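Local coordinates for protein putative oxidoreductase (Bacteroides fragilis NCTC 9343, PDB 3EOF) that binds flavin mononucleotide between its two subunits and is probably an oxidoreductase of the nitroreductase family, its substrate not established, at residues 26-31 with 115-120; 35-40 with 107-112; 77-82 with 101-106. All blocks are in the same frame, centred on the assembly; numbering follows the deposited sequence.

Contact 1: 26-31 with 115-120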
ATOM      1  N   ASN A  26      -8.995 -17.242   7.545  1.00 26.85           N
ATOM      2  CA  ASN A  26      -7.824 -17.822   6.915  1.00 26.35           C
ATOM      3  C   ASN A  26      -7.949 -17.920   5.417  1.00 26.87           C
ATOM      4  O   ASN A  26      -6.957 -17.783   4.727  1.00 25.71           O
ATOM      5  CB  ASN A  26      -7.513 -19.196   7.490  1.00 28.88           C
ATOM      6  CG  ASN A  26      -7.019 -19.153   8.935  1.00 33.90           C
ATOM      7  OD1 ASN A  26      -6.465 -18.151   9.420  1.00 32.13           O
ATOM      8  ND2 ASN A  26      -7.217 -20.260   9.627  1.00 23.15           N
ATOM      9  N   ASP A  27      -9.155 -18.153   4.906  1.00 29.34           N
ATOM     10  CA  ASP A  27      -9.355 -18.259   3.451  1.00 30.59           C
ATOM     11  C   ASP A  27      -9.155 -16.880   2.796  1.00 28.35           C
ATOM     12  O   ASP A  27      -8.491 -16.770   1.790  1.00 26.61           O
ATOM     13  CB  ASP A  27     -10.725 -18.832   3.133  1.00 33.49           C
ATOM     14  CG  ASP A  27     -10.836 -19.399   1.702  1.00 41.83           C
ATOM     15  OD1 ASP A  27      -9.807 -19.725   1.060  1.00 46.87           O
ATOM     16  OD2 ASP A  27     -11.992 -19.552   1.233  1.00 49.54           O
ATOM     17  N   LEU A  28      -9.726 -15.841   3.403  1.00 26.15           N
ATOM     18  CA  LEU A  28      -9.566 -14.465   2.957  1.00 26.87           C
ATOM     19  C   LEU A  28      -8.098 -14.068   3.000  1.00 24.92           C
ATOM     20  O   LEU A  28      -7.600 -13.543   2.047  1.00 22.57           O
ATOM     21  CB  LEU A  28     -10.375 -13.503   3.849  1.00 27.55           C
ATOM     22  CG  LEU A  28     -11.902 -13.599   3.750  1.00 31.19           C
ATOM     23  CD1 LEU A  28     -12.535 -12.733   4.863  1.00 18.39           C
ATOM     24  CD2 LEU A  28     -12.348 -13.196   2.374  1.00 19.37           C
ATOM     25  N   LEU A  29      -7.412 -14.320   4.114  1.00 24.98           N
ATOM     26  CA  LEU A  29      -5.986 -14.022   4.222  1.00 22.91           C
ATOM     27  C   LEU A  29      -5.168 -14.835   3.197  1.00 23.38           C
ATOM     28  O   LEU A  29      -4.421 -14.247   2.433  1.00 21.98           O
ATOM     29  CB  LEU A  29      -5.490 -14.203   5.656  1.00 25.28           C
ATOM     30  CG  LEU A  29      -5.960 -13.175   6.699  1.00 19.50           C
ATOM     31  CD1 LEU A  29      -5.825 -13.724   8.072  1.00 20.30           C
ATOM     32  CD2 LEU A  29      -5.222 -11.840   6.563  1.00 20.12           C
ATOM     33  N   GLU A  30      -5.380 -16.145   3.089  1.00 21.94           N
ATOM     34  CA  GLU A  30      -4.619 -16.937   2.153  1.00 23.37           C
ATOM     35  C   GLU A  30      -4.752 -16.374   0.744  1.00 22.44           C
ATOM     36  O   GLU A  30      -3.769 -16.310   0.001  1.00 24.19           O
ATOM     37  CB  GLU A  30      -5.048 -18.402   2.171  1.00 23.26           C
ATOM     38  CG  GLU A  30      -4.152 -19.285   1.325  1.00 29.36           C
ATOM     39  CD  GLU A  30      -4.528 -20.750   1.352  1.00 27.35           C
ATOM     40  OE1 GLU A  30      -5.504 -21.142   2.022  1.00 39.23           O
ATOM     41  OE2 GLU A  30      -3.811 -21.520   0.708  1.00 39.89           O
ATOM     42  N   THR A  31      -5.969 -15.977   0.376  1.00 24.74           N
ATOM     43  CA  THR A  31      -6.234 -15.379  -0.936  1.00 25.08           C
ATOM     44  C   THR A  31      -5.597 -13.992  -1.002  1.00 22.61           C
ATOM     45  O   THR A  31      -4.974 -13.640  -1.979  1.00 22.74           O
ATOM     46  CB  THR A  31      -7.748 -15.332  -1.286  1.00 26.85           C
ATOM     47  OG1 THR A  31      -8.357 -16.628  -1.120  1.00 24.09           O
ATOM     48  CG2 THR A  31      -7.938 -14.908  -2.722  1.00 26.18           C
ATOM     49  N   GLN A 115      -5.041  -4.409   1.497  1.00 21.96           N
ATOM     50  CA  GLN A 115      -6.134  -3.958   0.645  1.00 22.12           C
ATOM     51  C   GLN A 115      -6.740  -5.091  -0.181  1.00 21.86           C
ATOM     52  O   GLN A 115      -7.920  -5.049  -0.462  1.00 23.67           O
ATOM     53  CB  GLN A 115      -5.674  -2.829  -0.246  1.00 23.11           C
ATOM     54  CG  GLN A 115      -6.766  -2.208  -1.079  1.00 23.48           C
ATOM     55  CD  GLN A 115      -7.956  -1.698  -0.272  1.00 16.68           C
ATOM     56  OE1 GLN A 115      -7.839  -1.193   0.844  1.00 26.74           O
ATOM     57  NE2 GLN A 115      -9.102  -1.800  -0.871  1.00 31.65           N
ATOM     58  N   THR A 116      -5.976  -6.115  -0.542  1.00 23.61           N
ATOM     59  CA  THR A 116      -6.563  -7.270  -1.249  1.00 21.42           C
ATOM     60  C   THR A 116      -7.493  -7.932  -0.247  1.00 22.40           C
ATOM     61  O   THR A 116      -8.636  -8.223  -0.550  1.00 23.02           O
ATOM     62  CB  THR A 116      -5.514  -8.247  -1.826  1.00 23.12           C
ATOM     63  OG1 THR A 116      -4.621  -7.537  -2.694  1.00 22.50           O
ATOM     64  CG2 THR A 116      -6.190  -9.336  -2.627  1.00 18.42           C
ATOM     65  N   PHE A 117      -7.021  -8.106   0.976  1.00 24.00           N
ATOM     66  CA  PHE A 117      -7.851  -8.668   2.037  1.00 25.01           C
ATOM     67  C   PHE A 117      -9.126  -7.871   2.245  1.00 24.45           C
ATOM     68  O   PHE A 117     -10.200  -8.457   2.229  1.00 25.90           O
ATOM     69  CB  PHE A 117      -7.098  -8.744   3.373  1.00 24.06           C
ATOM     70  CG  PHE A 117      -7.988  -9.086   4.514  1.00 25.61           C
ATOM     71  CD1 PHE A 117      -8.371 -10.396   4.741  1.00 25.73           C
ATOM     72  CD2 PHE A 117      -8.502  -8.077   5.337  1.00 23.64           C
ATOM     73  CE1 PHE A 117      -9.267 -10.695   5.774  1.00 28.49           C
ATOM     74  CE2 PHE A 117      -9.392  -8.366   6.348  1.00 25.37           C
ATOM     75  CZ  PHE A 117      -9.771  -9.665   6.580  1.00 21.86           C
ATOM     76  N   CYS A 118      -9.003  -6.554   2.472  1.00 23.85           N
ATOM     77  CA  CYS A 118     -10.181  -5.687   2.691  1.00 22.53           C
ATOM     78  C   CYS A 118     -11.229  -5.819   1.584  1.00 24.07           C
ATOM     79  O   CYS A 118     -12.404  -5.872   1.853  1.00 26.43           O
ATOM     80  CB  CYS A 118      -9.786  -4.251   2.874  1.00 22.97           C
ATOM     81  SG  CYS A 118      -8.996  -4.002   4.458  1.00 23.67           S
ATOM     82  N   THR A 119     -10.781  -5.864   0.345  1.00 23.08           N
ATOM     83  CA  THR A 119     -11.647  -6.065  -0.811  1.00 23.81           C
ATOM     84  C   THR A 119     -12.344  -7.425  -0.830  1.00 23.14           C
ATOM     85  O   THR A 119     -13.534  -7.555  -1.197  1.00 22.04           O
ATOM     86  CB  THR A 119     -10.805  -5.913  -2.078  1.00 22.28           C
ATOM     87  OG1 THR A 119     -10.188  -4.618  -2.061  1.00 27.56           O
ATOM     88  CG2 THR A 119     -11.633  -6.058  -3.305  1.00 24.89           C
ATOM     89  N   LEU A 120     -11.598  -8.454  -0.474  1.00 26.24           N
ATOM     90  CA  LEU A 120     -12.129  -9.811  -0.401  1.00 26.17           C
ATOM     91  C   LEU A 120     -13.096  -9.925   0.776  1.00 24.81           C
ATOM     92  O   LEU A 120     -14.138 -10.535   0.657  1.00 24.14           O
ATOM     93  CB  LEU A 120     -11.004 -10.837  -0.296  1.00 26.20           C
ATOM     94  CG  LEU A 120     -10.194 -11.041  -1.584  1.00 21.07           C
ATOM     95  CD1 LEU A 120      -8.967 -11.863  -1.275  1.00 24.01           C
ATOM     96  CD2 LEU A 120     -10.976 -11.702  -2.702  1.00 28.22           C
TER

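Contact 2: 35-40 with 107-112. With FMN (flavin mononucleotide), chain D.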
ATOM      1  N   ALA A  35      -1.709 -11.383  -3.612  1.00 23.69           N
ATOM      2  CA  ALA A  35      -1.380 -10.026  -4.057  1.00 21.44           C
ATOM      3  C   ALA A  35       0.054 -10.063  -4.555  1.00 21.50           C
ATOM      4  O   ALA A  35       0.870 -10.921  -4.135  1.00 22.52           O
ATOM      5  CB  ALA A  35      -1.504  -9.007  -2.877  1.00 18.01           C
ATOM      6  N   SER A  36       0.373  -9.147  -5.460  1.00 23.39           N
ATOM      7  CA  SER A  36       1.719  -9.053  -6.003  1.00 20.25           C
ATOM      8  C   SER A  36       2.626  -8.817  -4.870  1.00 20.95           C
ATOM      9  O   SER A  36       2.247  -8.134  -3.891  1.00 19.30           O
ATOM     10  CB  SER A  36       1.825  -7.910  -6.985  1.00 19.74           C
ATOM     11  OG  SER A  36       0.994  -8.171  -8.068  1.00 28.12           O
ATOM     12  N   THR A  37       3.807  -9.412  -4.964  1.00 21.10           N
ATOM     13  CA  THR A  37       4.827  -9.281  -3.930  1.00 25.43           C
ATOM     14  C   THR A  37       6.194  -9.214  -4.589  1.00 24.69           C
ATOM     15  O   THR A  37       6.452  -9.953  -5.505  1.00 21.87           O
ATOM     16  CB  THR A  37       4.783 -10.449  -2.919  1.00 26.32           C
ATOM     17  OG1 THR A  37       5.976 -10.420  -2.148  1.00 25.08           O
ATOM     18  CG2 THR A  37       4.659 -11.789  -3.640  1.00 25.60           C
HETATM   19  N   MSE A  38       7.054  -8.312  -4.105  1.00 23.90           N
HETATM   20  CA  MSE A  38       8.380  -8.092  -4.683  1.00 22.68           C
HETATM   21  C   MSE A  38       9.193  -9.329  -4.597  1.00 24.46           C
HETATM   22  O   MSE A  38       9.412  -9.856  -3.493  1.00 26.11           O
HETATM   23  CB  MSE A  38       9.132  -7.008  -3.940  1.00 21.88           C
HETATM   24  CG  MSE A  38      10.435  -6.654  -4.602  1.00 24.08           C
HETATM   25 SE   MSE A  38      11.337  -5.319  -3.464  0.75 26.41          SE
HETATM   26  CE  MSE A  38      12.512  -6.532  -2.529  1.00 22.02           C
ATOM     27  N   GLY A  39       9.668  -9.759  -5.759  1.00 25.62           N
ATOM     28  CA  GLY A  39      10.450 -10.976  -5.902  1.00 26.07           C
ATOM     29  C   GLY A  39       9.755 -12.244  -5.467  1.00 25.91           C
ATOM     30  O   GLY A  39      10.384 -13.282  -5.375  1.00 26.34           O
ATOM     31  N   GLY A  40       8.447 -12.180  -5.253  1.00 26.71           N
ATOM     32  CA  GLY A  40       7.684 -13.315  -4.760  1.00 25.51           C
ATOM     33  C   GLY A  40       8.070 -13.621  -3.328  1.00 26.28           C
ATOM     34  O   GLY A  40       7.824 -14.723  -2.826  1.00 29.68           O
ATOM     35  N   ALA A 107       6.758  -2.563   3.213  1.00 25.11           N
ATOM     36  CA  ALA A 107       5.534  -1.784   3.448  1.00 22.30           C
ATOM     37  C   ALA A 107       4.578  -1.909   2.271  1.00 20.11           C
ATOM     38  O   ALA A 107       3.373  -2.093   2.439  1.00 18.75           O
ATOM     39  CB  ALA A 107       5.857  -0.354   3.661  1.00 17.63           C
HETATM   40  N   MSE A 108       5.114  -1.732   1.094  1.00 21.05           N
HETATM   41  CA  MSE A 108       4.304  -1.859  -0.103  1.00 24.78           C
HETATM   42  C   MSE A 108       3.751  -3.222  -0.235  1.00 22.86           C
HETATM   43  O   MSE A 108       2.606  -3.367  -0.657  1.00 27.08           O
HETATM   44  CB  MSE A 108       5.080  -1.505  -1.353  1.00 23.94           C
HETATM   45  CG  MSE A 108       5.478  -0.026  -1.362  1.00 28.49           C
HETATM   46 SE   MSE A 108       6.226   0.603  -3.090  0.75 28.36          SE
HETATM   47  CE  MSE A 108       7.882  -0.400  -3.132  1.00 24.05           C
ATOM     48  N   ASP A 109       4.557  -4.236   0.046  1.00 23.96           N
ATOM     49  CA  ASP A 109       4.069  -5.624  -0.071  1.00 23.17           C
ATOM     50  C   ASP A 109       2.893  -5.797   0.853  1.00 21.39           C
ATOM     51  O   ASP A 109       1.893  -6.394   0.528  1.00 19.20           O
ATOM     52  CB  ASP A 109       5.151  -6.657   0.309  1.00 26.13           C
ATOM     53  CG  ASP A 109       5.785  -7.379  -0.892  1.00 32.23           C
ATOM     54  OD1 ASP A 109       5.852  -6.811  -2.023  1.00 26.74           O
ATOM     55  OD2 ASP A 109       6.263  -8.548  -0.647  1.00 26.24           O
ATOM     56  N   THR A 110       3.046  -5.221   2.026  1.00 22.11           N
ATOM     57  CA  THR A 110       2.093  -5.333   3.103  1.00 23.18           C
ATOM     58  C   THR A 110       0.778  -4.622   2.860  1.00 19.77           C
ATOM     59  O   THR A 110      -0.259  -5.085   3.324  1.00 22.98           O
ATOM     60  CB  THR A 110       2.735  -4.778   4.400  1.00 20.90           C
ATOM     61  OG1 THR A 110       3.991  -5.429   4.613  1.00 23.02           O
ATOM     62  CG2 THR A 110       1.863  -4.990   5.610  1.00 24.89           C
ATOM     63  N   LEU A 111       0.848  -3.464   2.219  1.00 16.72           N
ATOM     64  CA  LEU A 111      -0.317  -2.653   1.947  1.00 18.55           C
ATOM     65  C   LEU A 111      -1.122  -3.294   0.824  1.00 17.28           C
ATOM     66  O   LEU A 111      -2.337  -3.226   0.838  1.00 16.44           O
ATOM     67  CB  LEU A 111       0.066  -1.235   1.614  1.00 19.64           C
ATOM     68  CG  LEU A 111       0.505  -0.484   2.884  1.00 15.71           C
ATOM     69  CD1 LEU A 111       1.331   0.733   2.509  1.00 22.85           C
ATOM     70  CD2 LEU A 111      -0.703  -0.127   3.647  1.00 19.12           C
ATOM     71  N   LEU A 112      -0.430  -3.923  -0.113  1.00 16.96           N
ATOM     72  CA  LEU A 112      -1.107  -4.662  -1.219  1.00 19.46           C
ATOM     73  C   LEU A 112      -1.931  -5.815  -0.702  1.00 21.21           C
ATOM     74  O   LEU A 112      -3.049  -6.034  -1.138  1.00 24.99           O
ATOM     75  CB  LEU A 112      -0.066  -5.147  -2.210  1.00 18.25           C
ATOM     76  CG  LEU A 112       0.284  -4.230  -3.376  1.00 21.44           C
ATOM     77  CD1 LEU A 112       0.295  -2.737  -3.143  1.00 19.77           C
ATOM     78  CD2 LEU A 112       1.594  -4.685  -3.937  1.00 18.44           C
TER
HETATM   79  N1  FMN D 300       7.612  -7.643 -11.509  1.00 33.56           N
HETATM   80  C2  FMN D 300       8.531  -7.348 -12.519  1.00 38.05           C
HETATM   81  O2  FMN D 300       8.653  -8.057 -13.535  1.00 34.65           O
HETATM   82  N3  FMN D 300       9.382  -6.263 -12.384  1.00 37.88           N
HETATM   83  C4  FMN D 300       9.331  -5.414 -11.277  1.00 41.88           C
HETATM   84  O4  FMN D 300       9.779  -4.264 -11.464  1.00 33.62           O
HETATM   85  C4A FMN D 300       8.401  -5.698 -10.242  1.00 36.97           C
HETATM   86  N5  FMN D 300       8.303  -4.889  -9.095  1.00 41.57           N
HETATM   87  C5A FMN D 300       7.354  -5.154  -8.094  1.00 40.24           C
HETATM   88  C6  FMN D 300       7.274  -4.330  -6.961  1.00 39.52           C
HETATM   89  C7  FMN D 300       6.334  -4.547  -5.947  1.00 39.89           C
HETATM   90  C7M FMN D 300       5.779  -3.322  -5.249  1.00 34.28           C
HETATM   91  C8  FMN D 300       5.488  -5.657  -6.074  1.00 35.24           C
HETATM   92  C8M FMN D 300       4.262  -5.701  -5.230  1.00 32.75           C
HETATM   93  C9  FMN D 300       5.562  -6.499  -7.183  1.00 34.92           C
HETATM   94  C9A FMN D 300       6.491  -6.270  -8.223  1.00 40.90           C
HETATM   95  N10 FMN D 300       6.585  -7.087  -9.378  1.00 35.60           N
HETATM   96  C10 FMN D 300       7.536  -6.821 -10.371  1.00 38.77           C
HETATM   97  C1' FMN D 300       5.765  -8.330  -9.532  1.00 38.43           C
HETATM   98  C2' FMN D 300       6.347  -9.413  -8.631  1.00 40.49           C
HETATM   99  O2' FMN D 300       7.647  -9.778  -9.067  1.00 41.18           O
HETATM  100  C3' FMN D 300       5.358 -10.586  -8.601  1.00 41.80           C
HETATM  101  O3' FMN D 300       4.184 -10.174  -7.927  1.00 40.62           O
HETATM  102  C4' FMN D 300       5.923 -11.850  -7.955  1.00 39.94           C
HETATM  103  O4' FMN D 300       6.766 -12.528  -8.873  1.00 40.59           O
HETATM  104  C5' FMN D 300       4.824 -12.819  -7.577  1.00 32.79           C
HETATM  105  O5' FMN D 300       4.161 -13.128  -8.777  1.00 36.17           O
HETATM  106  P   FMN D 300       2.544 -13.095  -8.971  1.00 46.41           P
HETATM  107  O1P FMN D 300       1.906 -13.981  -7.931  1.00 44.47           O
HETATM  108  O2P FMN D 300       2.238 -13.678 -10.335  1.00 26.04           O
HETATM  109  O3P FMN D 300       2.088 -11.647  -8.844  1.00 32.10           O
HETATM  110  O   HOH W   1       2.378  -8.196  -1.313  1.00 18.61           O

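Contact 3: 77-82 with 101-106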
ATOM      1  N   PHE A  77      -1.317  -5.686   9.986  1.00 26.15           N
ATOM      2  CA  PHE A  77      -0.464  -5.987   8.832  1.00 24.57           C
ATOM      3  C   PHE A  77       0.940  -5.382   9.037  1.00 23.57           C
ATOM      4  O   PHE A  77       1.119  -4.167   9.085  1.00 18.55           O
ATOM      5  CB  PHE A  77      -1.108  -5.467   7.566  1.00 22.24           C
ATOM      6  CG  PHE A  77      -2.406  -6.135   7.249  1.00 21.92           C
ATOM      7  CD1 PHE A  77      -3.604  -5.628   7.741  1.00 19.04           C
ATOM      8  CD2 PHE A  77      -2.434  -7.267   6.459  1.00 21.44           C
ATOM      9  CE1 PHE A  77      -4.786  -6.221   7.457  1.00 26.42           C
ATOM     10  CE2 PHE A  77      -3.607  -7.870   6.172  1.00 21.52           C
ATOM     11  CZ  PHE A  77      -4.813  -7.338   6.688  1.00 17.71           C
ATOM     12  N   CYS A  78       1.934  -6.259   9.143  1.00 24.03           N
ATOM     13  CA  CYS A  78       3.311  -5.873   9.381  1.00 23.79           C
ATOM     14  C   CYS A  78       4.263  -6.105   8.209  1.00 23.18           C
ATOM     15  O   CYS A  78       4.234  -7.178   7.570  1.00 21.21           O
ATOM     16  CB  CYS A  78       3.852  -6.683  10.560  1.00 26.23           C
ATOM     17  SG  CYS A  78       2.844  -6.547  12.008  1.00 26.53           S
ATOM     18  N   ALA A  79       5.079  -5.082   7.945  1.00 23.79           N
ATOM     19  CA  ALA A  79       6.202  -5.160   7.018  1.00 24.57           C
ATOM     20  C   ALA A  79       7.115  -6.182   7.704  1.00 23.78           C
ATOM     21  O   ALA A  79       7.335  -6.087   8.881  1.00 25.79           O
ATOM     22  CB  ALA A  79       6.887  -3.798   6.903  1.00 22.03           C
ATOM     23  N   ASP A  80       7.619  -7.170   6.984  1.00 23.52           N
ATOM     24  CA  ASP A  80       8.432  -8.216   7.615  1.00 22.54           C
ATOM     25  C   ASP A  80       9.531  -8.666   6.673  1.00 22.01           C
ATOM     26  O   ASP A  80       9.279  -9.333   5.660  1.00 21.34           O
ATOM     27  CB  ASP A  80       7.520  -9.384   7.998  1.00 22.93           C
ATOM     28  CG  ASP A  80       8.213 -10.507   8.762  1.00 27.26           C
ATOM     29  OD1 ASP A  80       9.405 -10.721   8.568  1.00 23.90           O
ATOM     30  OD2 ASP A  80       7.516 -11.220   9.532  1.00 22.22           O
ATOM     31  N   PHE A  81      10.741  -8.226   6.986  1.00 22.64           N
ATOM     32  CA  PHE A  81      11.959  -8.720   6.322  1.00 22.01           C
ATOM     33  C   PHE A  81      12.662  -9.755   7.209  1.00 21.19           C
ATOM     34  O   PHE A  81      13.596 -10.426   6.763  1.00 22.30           O
ATOM     35  CB  PHE A  81      12.931  -7.585   5.925  1.00 20.48           C
ATOM     36  CG  PHE A  81      13.044  -7.407   4.453  1.00 24.64           C
ATOM     37  CD1 PHE A  81      13.688  -8.381   3.704  1.00 20.13           C
ATOM     38  CD2 PHE A  81      12.575  -6.288   3.823  1.00 22.74           C
ATOM     39  CE1 PHE A  81      13.837  -8.247   2.330  1.00 31.07           C
ATOM     40  CE2 PHE A  81      12.734  -6.135   2.466  1.00 24.47           C
ATOM     41  CZ  PHE A  81      13.352  -7.126   1.713  1.00 23.97           C
ATOM     42  N   ARG A  82      12.154  -9.929   8.431  1.00 19.90           N
ATOM     43  CA  ARG A  82      12.735 -10.845   9.385  1.00 21.54           C
ATOM     44  C   ARG A  82      12.652 -12.282   8.920  1.00 21.81           C
ATOM     45  O   ARG A  82      13.644 -13.028   8.994  1.00 22.39           O
ATOM     46  CB  ARG A  82      12.035 -10.744  10.731  1.00 21.94           C
ATOM     47  CG  ARG A  82      12.665 -11.675  11.772  1.00 26.52           C
ATOM     48  CD  ARG A  82      12.105 -11.402  13.110  1.00 26.57           C
ATOM     49  NE  ARG A  82      12.860 -12.098  14.137  1.00 24.95           N
ATOM     50  CZ  ARG A  82      13.909 -11.593  14.772  1.00 28.63           C
ATOM     51  NH1 ARG A  82      14.373 -10.382  14.488  1.00 28.15           N
ATOM     52  NH2 ARG A  82      14.519 -12.327  15.681  1.00 26.83           N
HETATM   53  N   MSE A 101      14.999   1.632   2.219  1.00 24.44           N
HETATM   54  CA  MSE A 101      14.514   1.138   0.938  1.00 25.01           C
HETATM   55  C   MSE A 101      13.770  -0.155   1.106  1.00 25.43           C
HETATM   56  O   MSE A 101      12.697  -0.322   0.547  1.00 27.65           O
HETATM   57  CB  MSE A 101      15.671   0.892  -0.014  1.00 24.96           C
HETATM   58  CG  MSE A 101      15.250   0.402  -1.403  1.00 23.91           C
HETATM   59 SE   MSE A 101      14.151   1.758  -2.452  0.75 30.20          SE
HETATM   60  CE  MSE A 101      14.134   0.710  -4.143  1.00 28.50           C
ATOM     61  N   SER A 102      14.363  -1.062   1.878  1.00 24.79           N
ATOM     62  CA  SER A 102      13.818  -2.391   2.123  1.00 21.78           C
ATOM     63  C   SER A 102      12.570  -2.268   2.959  1.00 20.92           C
ATOM     64  O   SER A 102      11.621  -3.002   2.751  1.00 17.59           O
ATOM     65  CB  SER A 102      14.862  -3.286   2.804  1.00 23.22           C
ATOM     66  OG  SER A 102      15.965  -3.514   1.949  1.00 20.85           O
ATOM     67  N   PHE A 103      12.575  -1.344   3.926  1.00 20.32           N
ATOM     68  CA  PHE A 103      11.373  -1.075   4.707  1.00 18.71           C
ATOM     69  C   PHE A 103      10.237  -0.620   3.824  1.00 18.99           C
ATOM     70  O   PHE A 103       9.106  -1.087   3.949  1.00 22.73           O
ATOM     71  CB  PHE A 103      11.604   0.006   5.818  1.00 16.73           C
ATOM     72  CG  PHE A 103      10.310   0.569   6.357  1.00 20.74           C
ATOM     73  CD1 PHE A 103       9.497  -0.194   7.201  1.00 28.03           C
ATOM     74  CD2 PHE A 103       9.833   1.808   5.903  1.00 26.12           C
ATOM     75  CE1 PHE A 103       8.253   0.288   7.640  1.00 23.10           C
ATOM     76  CE2 PHE A 103       8.608   2.305   6.358  1.00 24.88           C
ATOM     77  CZ  PHE A 103       7.818   1.541   7.225  1.00 27.96           C
ATOM     78  N   LEU A 104      10.512   0.292   2.910  1.00 21.91           N
ATOM     79  CA  LEU A 104       9.478   0.742   1.999  1.00 23.91           C
ATOM     80  C   LEU A 104       9.013  -0.386   1.078  1.00 23.35           C
ATOM     81  O   LEU A 104       7.826  -0.494   0.787  1.00 22.90           O
ATOM     82  CB  LEU A 104       9.927   1.955   1.193  1.00 22.21           C
ATOM     83  CG  LEU A 104       8.896   2.505   0.198  1.00 25.28           C
ATOM     84  CD1 LEU A 104       7.603   2.923   0.867  1.00 24.46           C
ATOM     85  CD2 LEU A 104       9.531   3.667  -0.641  1.00 24.65           C
ATOM     86  N   ASN A 105       9.927  -1.210   0.609  1.00 23.85           N
ATOM     87  CA  ASN A 105       9.546  -2.348  -0.224  1.00 22.71           C
ATOM     88  C   ASN A 105       8.628  -3.304   0.521  1.00 21.18           C
ATOM     89  O   ASN A 105       7.666  -3.788  -0.052  1.00 22.50           O
ATOM     90  CB  ASN A 105      10.777  -3.159  -0.709  1.00 29.45           C
ATOM     91  CG  ASN A 105      11.606  -2.441  -1.779  1.00 29.97           C
ATOM     92  OD1 ASN A 105      11.062  -1.647  -2.536  1.00 27.68           O
ATOM     93  ND2 ASN A 105      12.959  -2.732  -1.835  1.00 22.88           N
ATOM     94  N   ALA A 106       8.912  -3.558   1.811  1.00 21.89           N
ATOM     95  CA  ALA A 106       8.120  -4.485   2.625  1.00 21.93           C
ATOM     96  C   ALA A 106       6.762  -3.868   2.880  1.00 25.09           C
ATOM     97  O   ALA A 106       5.750  -4.564   2.790  1.00 27.07           O
ATOM     98  CB  ALA A 106       8.811  -4.830   3.941  1.00 15.92           C
TER

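Contact 1: 26-31 with 115-120
Leu28 and Leu29 of helix 22-32 pack on Phe117 of helix 100-123 in the core of the alpha/beta nitroreductase fold, where the two short helix segments run roughly antiparallel at 136° with their axes 8.8 Å apart. Leu28 comes first and meets two residues. Its CB lies 3.6 Å from CE1 of Phe117, approaching the ring obliquely, while its CD2 turns to the next turn of the partner helix, 3.8 Å from CB of Leu120. Leu29 then brings its CD2 to CD1 of the same ring, so that two consecutive leucines bear obliquely on neighbouring ring carbons, CE1 and CD1. The ring reaches them because CG of Phe117 is anti to the backbone N (chi1 170°), and it extends on to Leu75 and Phe77 of strand 73-80, a wide flat group suited to filling the angle between two helices and a sheet. Thr31 closes the segment. A threonine can be buried here because its hydroxyl is paid for within the helix: OG1 donates to Asp27 O at 2.9 Å, reaching that oxygen from the face opposite to Thr31 N. This leaves the methyl for packing, and Thr31 CG2 sits 3.5 Å from CD1 of Leu120.

Contact 2: 35-40 with 107-112
With chi1 at 167°, OG1 of Thr37 stands anti to its own backbone N and faces Asp109, whose chi1 of -105°, an unusual value, swings the carboxylate out from helix 100-123 toward the 35-40 loop. The two side chains approach obliquely, and Thr37 OG1 donates to Asp109 OD2 at a modelled 2.4 Å, a distance too short to be taken literally. The other oxygen takes a backbone proton: Met38 N donates to Asp109 OD1 at 2.8 Å, nearly straight at 166°, and OD1 receives it through its syn lone pair. A carboxylate suits this buried place because it offers acceptors to several donors of a loop without regular structure; Leu43 N is a further donor to OD2, and Thr37 OG1 is itself bonded to Gln42 N. A water joins the two backbones, 2.6 Å from both Ser36 O and Asp109 O.

Held in this way, the loop presents its backbone to the flavin mononucleotide. Thr37 N donates to FMN O3' at 3.1 Å, and Leu112, beside the loop, brings CD2 close to the flavin methyl C8M. Small Ala35 packs its CB on Leu112 CB at 4.2 Å, while Gly39 and Gly40 adopt positive phi angles that glycine accepts readily. Arg9 and Arg171 of the second subunit also bond to the cofactor, so the site is built by both chains. Asp109 thus both borders the flavin methyl C8M and fixes the peptide that binds the ribityl chain, and its cluster of N-H and hydroxyl donors would be expected to favour the ionised carboxylate.

Contact 3: 77-82 with 101-106
Ala79 and Ala106 meet methyl to methyl, CB to CB at 3.7 Å, where strand 73-80 packs against helix 100-123. Alanine suits both places: with nothing beyond CB on either side, the backbones can come within 4.8 Å at these two CA atoms. Phe81, just past the strand, extends the contact toward the start of the helix. Its edge meets Ser102, with CE2 3.3 Å from Ser102 O and that oxygen near the ring plane, where the weakly positive ring hydrogens lie. The neighbouring CB of Ser102 is 3.6 Å from the same CE2, and Ala106 CB lies obliquely against CD2 at 4.0 Å, so the ring spans one helical turn. Phe103 adds a looser touch, its CE1 4.4 Å from Ala79 CB.

This is helix-on-sheet packing in the alpha/beta core of the nitroreductase fold. The short strand and helix segments run at 141° to each other, their axes approaching to 7.6 Å, and strand 73-80 is an inner member of the antiparallel sheet, flanked by strands 44-49 and 151-160.

Further out, several groups set the first shell in place. The Phe81 ring stacks with Tyr97, and Phe103 meets Phe152 edge-to-face. Ser102 OG, beside its backbone N with chi1 -65°, is hydrogen-bonded to Asn99 OD1 near the beginning of the helix. Asp80, the last strand residue, points away from helix 100-123, the reverse of Ala79 before it, so its carboxylate can serve polar partners on the other side; its OD1 caps Arg83 N at the start of helix 82-89, while OD2 is bonded to Ser45 OG and to Tyr183 OH of the second subunit.

All three contacts share helix 100-123, which they use in reverse order: contact 3 near its start, contact 2 in the middle and contact 1 toward its end. Their loops are nested, contact 3 inside contact 2 and contact 2 inside contact 1. Centres of contacts 2 and 3 are 9 Å apart, those of 1 and 2 about 13 Å, and those of 1 and 3 about 19 Å. Thr116 touches Ala35, Phe117 touches Phe77, and Thr110 rests on Ala79, joining the sites directly. One helix thus links helix 22-32, the flavin-binding loop and strand 73-80 of the sheet, and each contact also reaches the second subunit.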